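Local coordinates for phosphate-binding protein (Xanthomonas axonopodis pv. citri, PDB 5UB3), which probably serves as a periplasmic receptor of the phosphonate-binding family, captured here with chloride, and is paired with a diguanylate cyclase, at residues 81-91 and 249-257; 114-125 and 175-185. One frame throughout, in Å; residues are numbered along the deposited sequence.

How the contacts relate
Following the chain from the N terminus, strand 79-87 comes first, and contact 1 closes the longer loop when strand 251-255 returns, some 160 residues later, to lie antiparallel beside residues 81-87. Within that span contact 2 closes a shorter loop, bringing strand 178-182 alongside strand 115-118 in parallel, so the two loops nest without crossing. Their centres lie about 23 Å apart, on opposite sides of the chain's centre, consistent with the two lobes of a periplasmic binding protein. Strand 92-100, which follows the turn of contact 1 and pairs with strand 178-182, connects them. They also touch directly, where Leu90 CD1 packs 3.7 Å from Val184 CG2.

Contact 1. Residues 81-91 and 249-257; sequences PLLMTERGGLR and FDTTGFRPL
Met84 pairs with Arg255 through two backbone bonds of an antiparallel ladder, Met84 N to Arg255 O and Arg255 N to Met84 O, and Glu86 N continues it to Gly253 O. Strand 251-255 extends strand 79-87, whose other neighbour is strand 209-217, while helix 259-277 lies against Met84 and Leu257. At Glu86 the register slips: its carbonyl takes Thr252 N at 2.9 Å and, weakly, Gly253 N, a classic beta bulge.

At the bulge, Thr252 OG1, between its backbone N and carbonyl carbon (chi1 48°), has two partners. It donates to the anti lone pair of Glu86 OE2 at 2.7 Å and accepts Gly89 N at 2.9 Å, tying the type I' turn 87-90 to the facing strand.

The Arg91 guanidinium lies flat on that of Arg255, centres 3.8 Å apart and planes at 14°. Met84 CB covers the opposite face of Arg255.

On the other side of the ladder, the Phe254 ring edge meets Thr85 OG1, which bonds Glu214, while Thr251 CG2 sits over one ring face. Arg87, its chain extended so that NH2 bonds Ser64 OG, runs beside Phe249; a water joins its NE to Thr251 OG1, which also bonds Phe248 O. Leu257 CD2 presses on Pro81 CB at 3.5 Å.

Repulsion in the arginine stack is probably eased by solvent exposure and weak water bonds to Arg255 NH1; Glu86 OE1, 5.4 Å from NH1, makes no contact.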
loop_
_atom_site.group_PDB
_atom_site.type_symbol
_atom_site.label_atom_id
_atom_site.label_comp_id
_atom_site.label_asym_id
_atom_site.label_seq_id
_atom_site.Cartn_x
_atom_site.Cartn_y
_atom_site.Cartn_z
ATOM N N PRO A 81 -10.525 -0.060 -10.281
ATOM C CA PRO A 81 -10.585 -1.302 -9.516
ATOM C C PRO A 81 -11.220 -2.482 -10.251
ATOM O O PRO A 81 -12.188 -2.289 -10.963
ATOM C CB PRO A 81 -11.421 -0.909 -8.284
ATOM C CG PRO A 81 -11.341 0.590 -8.202
ATOM C CD PRO A 81 -11.167 1.082 -9.580
ATOM N N LEU A 82 -10.658 -3.670 -10.085
ATOM C CA LEU A 82 -11.175 -4.890 -10.649
ATOM C C LEU A 82 -11.862 -5.707 -9.564
ATOM O O LEU A 82 -12.996 -6.149 -9.766
ATOM C CB LEU A 82 -10.023 -5.726 -11.174
ATOM C CG LEU A 82 -10.412 -7.035 -11.870
ATOM C CD1 LEU A 82 -10.746 -6.732 -13.289
ATOM C CD2 LEU A 82 -9.260 -8.011 -11.796
ATOM N N LEU A 83 -11.139 -5.945 -8.465
ATOM C CA LEU A 83 -11.538 -6.812 -7.346
ATOM C C LEU A 83 -10.996 -6.239 -6.066
ATOM O O LEU A 83 -9.942 -5.629 -6.082
ATOM C CB LEU A 83 -10.965 -8.239 -7.492
ATOM C CG LEU A 83 -11.594 -9.114 -8.561
ATOM C CD1 LEU A 83 -10.814 -10.394 -8.766
ATOM C CD2 LEU A 83 -13.062 -9.356 -8.232
ATOM N N MET A 84 -11.720 -6.356 -4.962
ATOM C CA MET A 84 -11.161 -6.072 -3.647
ATOM C C MET A 84 -10.407 -7.308 -3.202
ATOM O O MET A 84 -10.813 -8.423 -3.481
ATOM C CB MET A 84 -12.233 -5.693 -2.607
ATOM C CG MET A 84 -13.061 -4.510 -2.986
ATOM S SD MET A 84 -12.149 -3.005 -3.341
ATOM C CE MET A 84 -11.346 -2.749 -1.733
ATOM N N THR A 85 -9.281 -7.099 -2.536
ATOM C CA THR A 85 -8.332 -8.140 -2.237
ATOM C C THR A 85 -8.169 -8.272 -0.741
ATOM O O THR A 85 -8.009 -7.272 -0.018
ATOM C CB THR A 85 -6.981 -7.880 -2.940
ATOM O OG1 THR A 85 -7.269 -7.666 -4.319
ATOM C CG2 THR A 85 -5.984 -8.988 -2.763
ATOM N N GLU A 86 -8.189 -9.533 -0.300
ATOM C CA GLU A 86 -8.019 -9.877 1.113
ATOM C C GLU A 86 -6.654 -10.482 1.218
ATOM O O GLU A 86 -6.316 -11.439 0.492
ATOM C CB GLU A 86 -9.094 -10.907 1.496
ATOM C CG GLU A 86 -9.148 -11.200 2.971
ATOM C CD GLU A 86 -10.082 -12.373 3.231
ATOM O OE1 GLU A 86 -11.326 -12.140 3.216
ATOM O OE2 GLU A 86 -9.517 -13.487 3.394
ATOM N N ARG A 87 -5.854 -9.942 2.114
ATOM C CA ARG A 87 -4.536 -10.449 2.371
ATOM C C ARG A 87 -4.388 -10.902 3.831
ATOM O O ARG A 87 -4.823 -10.232 4.778
ATOM C CB ARG A 87 -3.502 -9.378 2.046
ATOM C CG ARG A 87 -3.402 -9.016 0.567
ATOM C CD ARG A 87 -2.378 -7.943 0.327
ATOM N NE ARG A 87 -2.294 -7.567 -1.084
ATOM C CZ ARG A 87 -1.574 -6.542 -1.547
ATOM N NH1 ARG A 87 -0.835 -5.741 -0.723
ATOM N NH2 ARG A 87 -1.605 -6.331 -2.867
ATOM N N GLY A 88 -3.719 -12.028 3.999
ATOM C CA GLY A 88 -3.590 -12.674 5.304
ATOM C C GLY A 88 -4.864 -12.812 6.096
ATOM O O GLY A 88 -4.844 -12.579 7.281
ATOM N N GLY A 89 -5.971 -13.116 5.442
ATOM C CA GLY A 89 -7.265 -13.184 6.088
ATOM C C GLY A 89 -7.936 -11.866 6.473
ATOM O O GLY A 89 -9.016 -11.882 7.069
ATOM N N LEU A 90 -7.338 -10.721 6.150
ATOM C CA LEU A 90 -7.876 -9.422 6.582
ATOM C C LEU A 90 -8.248 -8.629 5.368
ATOM O O LEU A 90 -7.430 -8.417 4.459
ATOM C CB LEU A 90 -6.805 -8.645 7.361
ATOM C CG LEU A 90 -6.277 -9.344 8.603
ATOM C CD1 LEU A 90 -5.136 -8.573 9.202
ATOM C CD2 LEU A 90 -7.386 -9.539 9.634
ATOM N N ARG A 91 -9.469 -8.162 5.378
ATOM C CA ARG A 91 -9.918 -7.272 4.352
ATOM C C ARG A 91 -9.483 -5.835 4.546
ATOM O O ARG A 91 -9.426 -5.101 3.558
ATOM C CB ARG A 91 -11.402 -7.259 4.386
ATOM C CG ARG A 91 -12.011 -8.549 3.892
ATOM C CD ARG A 91 -13.436 -8.129 3.641
ATOM N NE ARG A 91 -14.301 -9.164 3.229
ATOM C CZ ARG A 91 -15.616 -8.981 3.177
ATOM N NH1 ARG A 91 -16.148 -7.783 3.474
ATOM N NH2 ARG A 91 -16.396 -9.980 2.778
ATOM N N PHE A 249 1.431 -12.092 -1.867
ATOM C CA PHE A 249 1.175 -11.261 -0.661
ATOM C C PHE A 249 0.180 -11.917 0.262
ATOM O O PHE A 249 -0.617 -11.242 0.943
ATOM C CB PHE A 249 0.675 -9.911 -1.117
ATOM C CG PHE A 249 1.434 -9.406 -2.297
ATOM C CD1 PHE A 249 2.793 -9.161 -2.175
ATOM C CD2 PHE A 249 0.838 -9.297 -3.551
ATOM C CE1 PHE A 249 3.541 -8.762 -3.272
ATOM C CE2 PHE A 249 1.566 -8.868 -4.645
ATOM C CZ PHE A 249 2.924 -8.589 -4.507
ATOM N N ASP A 250 0.231 -13.244 0.250
ATOM C CA ASP A 250 -0.659 -14.095 1.045
ATOM C C ASP A 250 -2.083 -13.749 0.782
ATOM O O ASP A 250 -2.856 -13.463 1.680
ATOM C CB ASP A 250 -0.299 -14.009 2.515
ATOM C CG ASP A 250 -1.000 -15.075 3.357
ATOM O OD1 ASP A 250 -1.364 -16.144 2.883
ATOM O OD2 ASP A 250 -1.231 -14.804 4.508
ATOM N N THR A 251 -2.445 -13.732 -0.484
ATOM C CA THR A 251 -3.841 -13.389 -0.832
ATOM C C THR A 251 -4.754 -14.551 -0.446
ATOM O O THR A 251 -4.495 -15.680 -0.782
ATOM C CB THR A 251 -3.972 -13.021 -2.308
ATOM O OG1 THR A 251 -3.181 -11.827 -2.548
ATOM C CG2 THR A 251 -5.432 -12.812 -2.688
ATOM N N THR A 252 -5.756 -14.261 0.339
ATOM C CA THR A 252 -6.638 -15.281 0.906
ATOM C C THR A 252 -8.034 -15.102 0.354
ATOM O O THR A 252 -8.940 -15.890 0.656
ATOM C CB THR A 252 -6.697 -15.178 2.432
ATOM O OG1 THR A 252 -6.915 -13.812 2.814
ATOM C CG2 THR A 252 -5.405 -15.677 3.080
ATOM N N GLY A 253 -8.238 -14.058 -0.437
ATOM C CA GLY A 253 -9.550 -13.796 -0.970
ATOM C C GLY A 253 -9.574 -12.687 -1.982
ATOM O O GLY A 253 -8.792 -11.753 -1.914
ATOM N N PHE A 254 -10.523 -12.773 -2.898
ATOM C CA PHE A 254 -10.870 -11.639 -3.740
ATOM C C PHE A 254 -12.341 -11.500 -3.707
ATOM O O PHE A 254 -13.095 -12.510 -3.579
ATOM C CB PHE A 254 -10.543 -11.878 -5.215
ATOM C CG PHE A 254 -9.098 -12.003 -5.522
ATOM C CD1 PHE A 254 -8.270 -10.882 -5.495
ATOM C CD2 PHE A 254 -8.565 -13.243 -5.882
ATOM C CE1 PHE A 254 -6.940 -10.990 -5.828
ATOM C CE2 PHE A 254 -7.214 -13.351 -6.141
ATOM C CZ PHE A 254 -6.401 -12.232 -6.117
ATOM N N ARG A 255 -12.818 -10.289 -3.901
ATOM C CA ARG A 255 -14.212 -10.166 -4.025
ATOM C C ARG A 255 -14.644 -8.997 -4.906
ATOM O O ARG A 255 -13.851 -8.060 -5.162
ATOM C CB ARG A 255 -14.841 -10.197 -2.637
ATOM C CG ARG A 255 -14.781 -8.940 -1.890
ATOM C CD ARG A 255 -15.134 -9.083 -0.378
ATOM N NE ARG A 255 -15.030 -7.665 -0.005
ATOM C CZ ARG A 255 -13.930 -6.992 0.374
ATOM N NH1 ARG A 255 -12.736 -7.593 0.640
ATOM N NH2 ARG A 255 -14.059 -5.665 0.522
ATOM N N PRO A 256 -15.857 -9.114 -5.480
ATOM C CA PRO A 256 -16.332 -8.093 -6.352
ATOM C C PRO A 256 -16.442 -6.761 -5.601
ATOM O O PRO A 256 -16.690 -6.722 -4.379
ATOM C CB PRO A 256 -17.749 -8.565 -6.708
ATOM C CG PRO A 256 -17.770 -9.990 -6.443
ATOM C CD PRO A 256 -16.828 -10.219 -5.330
ATOM N N LEU A 257 -16.277 -5.701 -6.329
ATOM C CA LEU A 257 -16.567 -4.420 -5.796
ATOM C C LEU A 257 -18.069 -4.362 -5.589
ATOM O O LEU A 257 -18.841 -5.040 -6.278
ATOM C CB LEU A 257 -16.132 -3.305 -6.706
ATOM C CG LEU A 257 -14.624 -3.018 -6.383
ATOM C CD1 LEU A 257 -13.726 -3.817 -7.285
ATOM C CD2 LEU A 257 -14.312 -1.568 -6.478
HETATM O O HOH W 1 -15.805 -5.956 -9.003
HETATM O O HOH W 2 -11.615 -9.665 -0.846
HETATM O O HOH W 3 -9.830 -5.713 1.021
HETATM O O HOH W 4 -2.601 -9.248 -3.225
#

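Contact 2. Residues 114-125 and 175-185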
loop_
_atom_site.group_PDB
_atom_site.type_symbol
_atom_site.label_atom_id
_atom_site.label_comp_id
_atom_site.label_asym_id
_atom_site.label_seq_id
_atom_site.Cartn_x
_atom_site.Cartn_y
_atom_site.Cartn_z
ATOM N N HIS A 114 7.776 17.376 17.233
ATOM C CA HIS A 114 8.462 16.104 17.156
ATOM C C HIS A 114 8.543 15.602 15.733
ATOM O O HIS A 114 7.941 16.176 14.833
ATOM C CB HIS A 114 7.754 15.090 18.036
ATOM C CG HIS A 114 7.952 15.368 19.485
ATOM N ND1 HIS A 114 6.990 15.963 20.259
ATOM C CD2 HIS A 114 9.041 15.235 20.273
ATOM C CE1 HIS A 114 7.459 16.153 21.477
ATOM N NE2 HIS A 114 8.704 15.711 21.510
ATOM N N THR A 115 9.276 14.527 15.543
ATOM C CA THR A 115 9.546 14.022 14.231
ATOM C C THR A 115 8.839 12.665 14.036
ATOM O O THR A 115 8.660 11.876 14.944
ATOM C CB THR A 115 11.071 13.922 13.989
ATOM O OG1 THR A 115 11.611 13.043 14.950
ATOM C CG2 THR A 115 11.717 15.235 14.149
ATOM N N LEU A 116 8.446 12.443 12.808
ATOM C CA LEU A 116 7.730 11.253 12.413
ATOM C C LEU A 116 8.473 10.573 11.260
ATOM O O LEU A 116 8.755 11.211 10.296
ATOM C CB LEU A 116 6.369 11.694 11.924
ATOM C CG LEU A 116 5.457 10.675 11.270
ATOM C CD1 LEU A 116 4.953 9.620 12.242
ATOM C CD2 LEU A 116 4.268 11.427 10.722
ATOM N N ALA A 117 8.677 9.264 11.359
ATOM C CA ALA A 117 9.231 8.423 10.334
ATOM C C ALA A 117 8.130 7.890 9.451
ATOM O O ALA A 117 7.262 7.181 9.932
ATOM C CB ALA A 117 9.962 7.219 10.973
ATOM N N LEU A 118 8.204 8.207 8.174
ATOM C CA LEU A 118 7.311 7.676 7.167
ATOM C C LEU A 118 8.073 6.884 6.153
ATOM O O LEU A 118 9.299 6.875 6.128
ATOM C CB LEU A 118 6.631 8.836 6.505
ATOM C CG LEU A 118 5.805 9.646 7.510
ATOM C CD1 LEU A 118 5.069 10.774 6.789
ATOM C CD2 LEU A 118 4.795 8.758 8.179
ATOM N N GLN A 119 7.344 6.239 5.265
ATOM C CA GLN A 119 7.976 5.348 4.355
ATOM C C GLN A 119 8.402 5.914 3.009
ATOM O O GLN A 119 9.586 6.177 2.811
ATOM C CB GLN A 119 7.127 4.125 4.232
ATOM C CG GLN A 119 7.282 3.268 5.469
ATOM C CD GLN A 119 6.252 2.178 5.552
ATOM O OE1 GLN A 119 6.077 1.366 4.617
ATOM N NE2 GLN A 119 5.560 2.128 6.680
ATOM N N ASN A 120 7.505 5.978 2.059
ATOM C CA ASN A 120 7.738 6.628 0.779
ATOM C C ASN A 120 6.365 7.082 0.357
ATOM O O ASN A 120 5.387 6.641 0.954
ATOM C CB ASN A 120 8.278 5.687 -0.314
ATOM C CG ASN A 120 7.403 4.463 -0.511
ATOM O OD1 ASN A 120 6.205 4.530 -0.885
ATOM N ND2 ASN A 120 7.979 3.326 -0.200
ATOM N N ALA A 121 6.273 7.877 -0.712
ATOM C CA ALA A 121 5.014 8.553 -1.087
ATOM C C ALA A 121 3.901 7.622 -1.600
ATOM O O ALA A 121 2.713 8.000 -1.602
ATOM C CB ALA A 121 5.302 9.666 -2.073
ATOM N N SER A 122 4.286 6.401 -1.992
ATOM C CA SER A 122 3.379 5.412 -2.486
ATOM C C SER A 122 2.787 4.520 -1.366
ATOM O O SER A 122 1.878 3.711 -1.624
ATOM C CB SER A 122 4.095 4.627 -3.616
ATOM O OG SER A 122 4.679 5.560 -4.579
ATOM N N SER A 123 3.209 4.704 -0.104
ATOM C CA SER A 123 2.772 3.817 0.958
ATOM C C SER A 123 1.447 4.261 1.548
ATOM O O SER A 123 1.250 5.421 1.915
ATOM C CB SER A 123 3.834 3.801 2.060
ATOM O OG SER A 123 3.353 3.187 3.213
ATOM N N THR A 124 0.503 3.350 1.635
ATOM C CA THR A 124 -0.816 3.663 2.227
ATOM C C THR A 124 -0.700 3.894 3.716
ATOM O O THR A 124 -0.996 4.958 4.208
ATOM C CB THR A 124 -1.841 2.521 1.963
ATOM O OG1 THR A 124 -1.975 2.375 0.564
ATOM C CG2 THR A 124 -3.179 2.863 2.489
ATOM N N SER A 125 -0.277 2.866 4.424
ATOM C CA SER A 125 -0.300 2.880 5.853
ATOM C C SER A 125 0.896 3.627 6.410
ATOM O O SER A 125 0.925 3.940 7.600
ATOM C CB SER A 125 -0.327 1.449 6.400
ATOM O OG SER A 125 0.877 0.728 6.062
ATOM N N LEU A 175 16.270 8.155 16.914
ATOM C CA LEU A 175 16.611 9.081 15.835
ATOM C C LEU A 175 15.400 9.890 15.487
ATOM O O LEU A 175 15.546 11.006 15.105
ATOM C CB LEU A 175 17.086 8.332 14.630
ATOM C CG LEU A 175 18.357 7.540 14.942
ATOM C CD1 LEU A 175 18.569 6.490 13.865
ATOM C CD2 LEU A 175 19.580 8.440 15.080
ATOM N N ILE A 176 14.214 9.327 15.676
ATOM C CA ILE A 176 12.940 9.919 15.257
ATOM C C ILE A 176 11.938 9.596 16.360
ATOM O O ILE A 176 12.020 8.527 16.938
ATOM C CB ILE A 176 12.521 9.331 13.892
ATOM C CG1 ILE A 176 13.579 9.669 12.830
ATOM C CG2 ILE A 176 11.174 9.895 13.430
ATOM C CD1 ILE A 176 13.271 9.150 11.420
ATOM N N ASP A 177 11.049 10.529 16.686
ATOM C CA ASP A 177 10.197 10.388 17.820
ATOM C C ASP A 177 9.037 9.404 17.573
ATOM O O ASP A 177 8.645 8.657 18.471
ATOM C CB ASP A 177 9.608 11.735 18.203
ATOM C CG ASP A 177 10.682 12.796 18.481
ATOM O OD1 ASP A 177 11.571 12.527 19.265
ATOM O OD2 ASP A 177 10.619 13.891 17.900
ATOM N N VAL A 178 8.486 9.439 16.380
ATOM C CA VAL A 178 7.238 8.701 16.109
ATOM C C VAL A 178 7.350 7.917 14.839
ATOM O O VAL A 178 8.004 8.331 13.871
ATOM C CB VAL A 178 6.002 9.628 16.062
ATOM C CG1 VAL A 178 4.727 8.831 15.942
ATOM C CG2 VAL A 178 5.919 10.616 17.218
ATOM N N GLY A 179 6.703 6.739 14.820
ATOM C CA GLY A 179 6.680 5.941 13.643
ATOM C C GLY A 179 5.260 5.655 13.212
ATOM O O GLY A 179 4.378 5.682 14.053
ATOM N N ALA A 180 5.049 5.448 11.903
ATOM C CA ALA A 180 3.734 5.047 11.399
ATOM C C ALA A 180 3.904 3.741 10.658
ATOM O O ALA A 180 4.776 3.614 9.854
ATOM C CB ALA A 180 3.135 6.087 10.515
ATOM N N LEU A 181 3.079 2.757 11.005
ATOM C CA LEU A 181 3.012 1.469 10.279
ATOM C C LEU A 181 1.569 0.970 10.289
ATOM O O LEU A 181 0.774 1.468 11.107
ATOM C CB LEU A 181 3.837 0.456 11.001
ATOM C CG LEU A 181 5.349 0.550 10.978
ATOM C CD1 LEU A 181 5.917 -0.558 11.838
ATOM C CD2 LEU A 181 5.888 0.389 9.585
ATOM N N SER A 182 1.239 -0.049 9.462
ATOM C CA SER A 182 -0.109 -0.651 9.527
ATOM C C SER A 182 -0.194 -1.503 10.794
ATOM O O SER A 182 0.801 -1.978 11.341
ATOM C CB SER A 182 -0.420 -1.588 8.331
ATOM O OG SER A 182 0.244 -2.808 8.533
ATOM N N ASN A 183 -1.413 -1.743 11.219
ATOM C CA ASN A 183 -1.665 -2.641 12.323
ATOM C C ASN A 183 -1.191 -4.023 12.025
ATOM O O ASN A 183 -0.795 -4.717 12.891
ATOM C CB ASN A 183 -3.136 -2.653 12.648
ATOM C CG ASN A 183 -3.973 -3.192 11.509
ATOM O OD1 ASN A 183 -3.886 -2.777 10.347
ATOM N ND2 ASN A 183 -4.776 -4.163 11.850
ATOM N N VAL A 184 -1.158 -4.397 10.757
ATOM C CA VAL A 184 -0.653 -5.720 10.366
ATOM C C VAL A 184 0.862 -5.791 10.460
ATOM O O VAL A 184 1.461 -6.778 10.971
ATOM C CB VAL A 184 -1.067 -6.061 8.942
ATOM C CG1 VAL A 184 -0.595 -7.472 8.577
ATOM C CG2 VAL A 184 -2.565 -5.949 8.807
ATOM N N ASP A 185 1.497 -4.730 9.983
ATOM C CA ASP A 185 2.924 -4.579 10.117
ATOM C C ASP A 185 3.396 -4.703 11.544
ATOM O O ASP A 185 4.416 -5.320 11.797
ATOM C CB ASP A 185 3.358 -3.198 9.666
ATOM C CG ASP A 185 3.210 -2.968 8.208
ATOM O OD1 ASP A 185 3.206 -3.902 7.381
ATOM O OD2 ASP A 185 3.167 -1.775 7.876
#
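Asp177 OD2 accepts Thr115 N at 2.8 Å on its anti side and also lies in the plane of the His114 ring, at its edge. There it comes within 3.2 Å of His114 CD2. Ring and carboxylate stand almost perpendicular, 87° apart. Elsewhere on the imidazole, ND1 bonds Gln110 O.

Thr115 answers with its hydroxyl: placed between the backbone N and the carbonyl carbon (chi1 60°), OG1 accepts Asp177 N at 3.1 Å. Each residue's side chain thus receives the other's backbone N-H at the entry to the strand pair.

From there the parallel ladder runs through Val178 N to Thr115 O and Ala117 N to Val178 O, the latter nearly straight (170°). It weakens at Ala180 N to Ala117 O, 3.4 Å, as the strands diverge. Strand 115-118 lies between strands 156-160 and 178-182, all parallel, consistent with the core of a periplasmic binding protein lobe.

Apolar groups line both faces. Leu116 CD1 meets Val178 CG1 at 3.8 Å and reaches on toward Ala180 CB, which Leu118 CD2 also touches; Pro130 of helix 124-136 covers this side. On the other face Ile176 CG2 packs against Ala117 CB. Beyond strand 115-118 the Gln119 and Leu181 side chains cross at about a right angle, Gln119 NE2 3.4 Å from Leu181 CD2.

Ser125, in the first turn of helix 124-136, lays CB and OG against Ser182 CB. Ser182 and Asp185 form a capping box: Asp185 N donates to Ser182 OG at 2.7 Å, and Ser182 N to Asp185 OD2.

The reciprocal Thr115-Asp177 bonds are consistent with a register set where the strands begin, while the capping box and Lys164, which pairs with Asp185 OD1, satisfy a buried carboxylate where strand 178-182 gives way to a short, weakly bonded helix.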